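Local coordinates for metallo-beta-lactamase superfamily protein (Thermus thermophilus, PDB 2ZWR) that binds a pair of zinc ions in the metal centre of a metallo-beta-lactamase fold and is probably a hydrolase, at residues A[47-52]-A[71-76]; A[52-57]-A[124-129]. One frame throughout, in Å; residues are numbered along the deposited sequence.

Contact 1 (A[47-52]-A[71-76]); sequences PLAILL and DLPVYL. With ZN (zinc ion), chain E.
Leu-72 and Ile-50 meet nearly at right angles, the CD1 methyl of Leu-72 lying 3.7 Å from CG1 of Ile-50 and equally close to its CD1, while the other branch, CD2, reaches back to the carbonyl of Pro-47. Beside them Val-74 runs alongside Ile-50 and points the same way. Its CG1, anti to the backbone N (chi1 179°), is thereby carried toward Leu-52, whose CD1 it touches at 3.6 Å. Branched aliphatic residues suit this face because helix 63-70 covers it, with Val-63 and Val-67 against Val-74 and Leu-66 against Leu-72: a parallel beta-alpha-beta crossover. On the other face Leu-51 and Tyr-75 lie side by side; CD1 of Leu-51 comes obliquely to CD2 of the ring at 3.8 Å, and CB of Ala-49 sits at the ring edge. The Tyr-75 OH is hydrogen-bonded to NH1 of Arg-106. Between the faces run parallel-strand bonds: Ile-50 N to Pro-73 O, 2.8 Å and almost straight, then Tyr-75 N to Ile-50 O, and a more bent one from Leu-52 N to Tyr-75 O. Proline is tolerated at 73 because its carbonyl, not an N-H, pairs with Ile-50 N. Bonded backbone polar groups thus lie between apolar side chains on both faces.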
# COMPACT_ATOMS: atom_id res chain seq x y z
N PRO A 47 -8.64 -12.79 3.56
CA PRO A 47 -7.29 -12.36 3.94
C PRO A 47 -6.93 -12.84 5.35
O PRO A 47 -7.80 -12.96 6.21
CB PRO A 47 -7.38 -10.82 3.91
CG PRO A 47 -8.83 -10.53 4.13
CD PRO A 47 -9.56 -11.64 3.39
N LEU A 48 -5.65 -13.14 5.56
CA LEU A 48 -5.14 -13.55 6.86
C LEU A 48 -4.53 -12.38 7.62
O LEU A 48 -4.25 -12.47 8.81
CB LEU A 48 -4.10 -14.66 6.70
CG LEU A 48 -4.60 -15.97 6.08
CD1 LEU A 48 -3.50 -17.01 6.06
CD2 LEU A 48 -5.84 -16.49 6.81
N ALA A 49 -4.32 -11.28 6.91
CA ALA A 49 -3.66 -10.11 7.46
C ALA A 49 -3.89 -8.91 6.56
O ALA A 49 -4.20 -9.06 5.38
CB ALA A 49 -2.14 -10.39 7.61
N ILE A 50 -3.74 -7.73 7.13
CA ILE A 50 -3.72 -6.48 6.40
C ILE A 50 -2.26 -6.00 6.35
O ILE A 50 -1.59 -5.94 7.38
CB ILE A 50 -4.66 -5.41 7.05
CG1 ILE A 50 -6.13 -5.80 6.83
CG2 ILE A 50 -4.34 -3.99 6.52
CD1 ILE A 50 -7.19 -4.94 7.56
N LEU A 51 -1.76 -5.72 5.14
CA LEU A 51 -0.40 -5.19 4.94
C LEU A 51 -0.52 -3.76 4.42
O LEU A 51 -1.26 -3.51 3.47
CB LEU A 51 0.38 -6.06 3.93
CG LEU A 51 1.21 -7.27 4.43
CD1 LEU A 51 0.48 -8.17 5.42
CD2 LEU A 51 1.76 -8.09 3.26
N LEU A 52 0.19 -2.83 5.06
CA LEU A 52 0.11 -1.41 4.68
C LEU A 52 1.42 -0.86 4.11
O LEU A 52 2.45 -0.87 4.79
CB LEU A 52 -0.36 -0.54 5.86
CG LEU A 52 -1.71 -0.89 6.51
CD1 LEU A 52 -1.94 -0.01 7.75
CD2 LEU A 52 -2.89 -0.76 5.53
N ASP A 71 -10.70 -10.05 12.92
CA ASP A 71 -9.53 -10.07 13.82
C ASP A 71 -8.20 -10.05 13.05
O ASP A 71 -7.26 -10.77 13.39
CB ASP A 71 -9.57 -11.30 14.75
CG ASP A 71 -10.71 -11.26 15.77
OD1 ASP A 71 -10.87 -12.24 16.53
OD2 ASP A 71 -11.45 -10.25 15.82
N LEU A 72 -8.13 -9.25 11.98
CA LEU A 72 -6.96 -9.24 11.10
C LEU A 72 -5.80 -8.51 11.76
O LEU A 72 -5.98 -7.38 12.25
CB LEU A 72 -7.27 -8.60 9.74
CG LEU A 72 -8.29 -9.27 8.82
CD1 LEU A 72 -8.72 -8.35 7.67
CD2 LEU A 72 -7.75 -10.57 8.27
N PRO A 73 -4.62 -9.15 11.82
CA PRO A 73 -3.43 -8.39 12.17
C PRO A 73 -3.13 -7.36 11.09
O PRO A 73 -3.37 -7.61 9.90
CB PRO A 73 -2.32 -9.45 12.25
CG PRO A 73 -2.81 -10.62 11.53
CD PRO A 73 -4.33 -10.58 11.60
N VAL A 74 -2.63 -6.20 11.52
CA VAL A 74 -2.29 -5.10 10.63
C VAL A 74 -0.79 -4.86 10.70
O VAL A 74 -0.26 -4.59 11.78
CB VAL A 74 -3.04 -3.79 11.01
CG1 VAL A 74 -2.64 -2.65 10.09
CG2 VAL A 74 -4.55 -4.01 10.96
N TYR A 75 -0.13 -4.96 9.55
CA TYR A 75 1.30 -4.75 9.45
C TYR A 75 1.60 -3.36 8.91
O TYR A 75 1.11 -2.98 7.83
CB TYR A 75 1.93 -5.83 8.54
CG TYR A 75 1.99 -7.19 9.19
CD1 TYR A 75 3.15 -7.62 9.82
CD2 TYR A 75 0.87 -8.04 9.19
CE1 TYR A 75 3.21 -8.88 10.43
CE2 TYR A 75 0.91 -9.28 9.80
CZ TYR A 75 2.08 -9.70 10.42
OH TYR A 75 2.13 -10.93 11.02
N LEU A 76 2.41 -2.61 9.66
CA LEU A 76 2.80 -1.26 9.27
C LEU A 76 4.20 -0.96 9.76
O LEU A 76 4.56 -1.35 10.87
CB LEU A 76 1.84 -0.23 9.89
CG LEU A 76 2.08 1.25 9.66
CD1 LEU A 76 1.61 1.68 8.26
CD2 LEU A 76 1.36 2.05 10.74
ZN ZN E . -12.92 -10.13 17.16

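Contact 2 (A[52-57]-A[124-129]); sequences LTHAHF and GHSPGH. With ZN (zinc ion), chain D.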
# COMPACT_ATOMS: atom_id res chain seq x y z
N LEU A 52 0.19 -2.83 5.06
CA LEU A 52 0.11 -1.41 4.68
C LEU A 52 1.42 -0.86 4.11
O LEU A 52 2.45 -0.87 4.79
CB LEU A 52 -0.36 -0.54 5.86
CG LEU A 52 -1.71 -0.89 6.51
CD1 LEU A 52 -1.94 -0.01 7.75
CD2 LEU A 52 -2.89 -0.76 5.53
N THR A 53 1.36 -0.38 2.86
CA THR A 53 2.50 0.30 2.24
C THR A 53 2.80 1.56 3.01
O THR A 53 3.97 1.89 3.23
CB THR A 53 2.26 0.68 0.74
OG1 THR A 53 1.20 1.65 0.65
CG2 THR A 53 1.97 -0.56 -0.12
N HIS A 54 1.75 2.26 3.44
CA HIS A 54 1.89 3.42 4.32
C HIS A 54 0.53 3.78 4.95
O HIS A 54 -0.47 3.10 4.67
CB HIS A 54 2.53 4.61 3.58
CG HIS A 54 1.68 5.20 2.50
ND1 HIS A 54 1.28 4.49 1.39
CD2 HIS A 54 1.19 6.45 2.33
CE1 HIS A 54 0.56 5.27 0.60
NE2 HIS A 54 0.49 6.47 1.15
N ALA A 55 0.50 4.81 5.79
CA ALA A 55 -0.68 5.13 6.61
C ALA A 55 -1.33 6.49 6.35
O ALA A 55 -1.97 7.03 7.24
CB ALA A 55 -0.36 4.98 8.09
N HIS A 56 -1.19 7.03 5.14
CA HIS A 56 -2.11 8.09 4.73
C HIS A 56 -3.54 7.56 4.81
O HIS A 56 -3.80 6.37 4.53
CB HIS A 56 -1.80 8.60 3.34
CG HIS A 56 -0.57 9.42 3.27
ND1 HIS A 56 0.20 9.52 2.13
CD2 HIS A 56 0.06 10.18 4.21
CE1 HIS A 56 1.23 10.31 2.36
NE2 HIS A 56 1.17 10.71 3.61
N PHE A 57 -4.46 8.44 5.19
CA PHE A 57 -5.85 8.07 5.44
C PHE A 57 -6.55 7.35 4.28
O PHE A 57 -7.45 6.53 4.53
CB PHE A 57 -6.67 9.27 5.94
CG PHE A 57 -7.00 10.31 4.88
CD1 PHE A 57 -6.29 11.51 4.82
CD2 PHE A 57 -8.06 10.12 3.98
CE1 PHE A 57 -6.60 12.49 3.87
CE2 PHE A 57 -8.38 11.10 3.02
CZ PHE A 57 -7.64 12.29 2.96
N GLY A 124 9.85 8.83 1.82
CA GLY A 124 9.84 9.98 0.94
C GLY A 124 8.45 10.52 0.76
O GLY A 124 8.22 11.72 0.94
N HIS A 125 7.52 9.66 0.36
CA HIS A 125 6.09 10.02 0.30
C HIS A 125 5.54 10.05 1.74
O HIS A 125 4.70 10.89 2.08
CB HIS A 125 5.33 9.04 -0.61
CG HIS A 125 3.86 9.30 -0.70
ND1 HIS A 125 3.32 10.28 -1.49
CD2 HIS A 125 2.81 8.67 -0.11
CE1 HIS A 125 2.00 10.26 -1.38
NE2 HIS A 125 1.67 9.29 -0.55
N SER A 126 6.04 9.13 2.56
CA SER A 126 5.80 9.14 4.01
C SER A 126 6.99 8.43 4.69
O SER A 126 7.69 7.67 4.03
CB SER A 126 4.46 8.46 4.37
OG SER A 126 4.53 7.06 4.18
N PRO A 127 7.24 8.70 5.98
CA PRO A 127 8.46 8.19 6.66
C PRO A 127 8.55 6.66 6.76
O PRO A 127 9.66 6.11 6.77
CB PRO A 127 8.40 8.81 8.06
CG PRO A 127 7.28 9.78 8.06
CD PRO A 127 6.41 9.54 6.87
N GLY A 128 7.40 6.00 6.86
CA GLY A 128 7.32 4.54 6.99
C GLY A 128 6.79 3.86 5.74
O GLY A 128 6.22 2.76 5.79
N HIS A 129 6.97 4.51 4.59
CA HIS A 129 6.46 3.98 3.33
C HIS A 129 7.31 2.79 2.90
O HIS A 129 8.54 2.90 2.79
CB HIS A 129 6.46 5.06 2.23
CG HIS A 129 5.62 4.72 1.04
ND1 HIS A 129 5.91 3.66 0.21
CD2 HIS A 129 4.50 5.28 0.55
CE1 HIS A 129 4.99 3.58 -0.74
NE2 HIS A 129 4.13 4.56 -0.56
ZN ZN D . -0.05 8.40 0.29
O HOH W 1 4.32 0.70 6.20
O HOH W 2 -2.03 8.60 -0.30
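His-54 holds its ring between its own backbone N and carbonyl carbon (chi1 67°), whereas His-125 swings its ring anti to the backbone N (chi1 178°), and together with His-56 they converge on one zinc ion. This is the metal centre of the metallo-beta-lactamase fold, where the HxHxDH loop meets a histidine from the other half of the molecule. His-54 and His-125 bind through NE2, but His-56 turns its ND1 to the metal, at 2.2 Å; Asp-144 and a water complete the five ligands. His-125 presents its edge, in an offset edge-to-face pair, to the face of His-54, planes at 81°. Histidine suits these places because its second nitrogen can be tied down as well. ND1 of His-54 donates to Thr-53 OG1 at 2.9 Å, nearly in the ring plane, and Thr-53 is in turn held by Asp-28. His-56 NE2 bonds to the carbonyl of Pro-157, and His-125 ND1 to that of Arg-153. His-129, not a ligand, forms an offset stack with His-54, centroids 4.4 Å apart, and uses its NE2 on the backbone N of Asp-144, a second-shell role. Near the backbone of Thr-53, a water lies 2.8 Å from both Leu-52 O and Gly-128 O, bridging the two segments by hydrogen bonds.

Overall arrangement
Contacts 1 and 2 share Leu-52 and lie about 15 Å apart, centre to centre. The chain leaves strand 50-51 of contact 1 and turns at once into the metal-binding loop of contact 2, so that loop follows directly on the strand. They also touch directly, CD1 of Leu-76 lying 3.9 Å from CB of Ala-55. Contact 1 belongs to one of the two six-stranded sheets; contact 2 joins the loop after strand 50-51 to the loop between strands 117-121 and 130-134 of the other, at the dinuclear site. There Asp-144 is common to both zinc ions, and Asp-58, His-59 and His-184 complete the protein ligands of the second. The zinc on Asp-71 is separate from this centre.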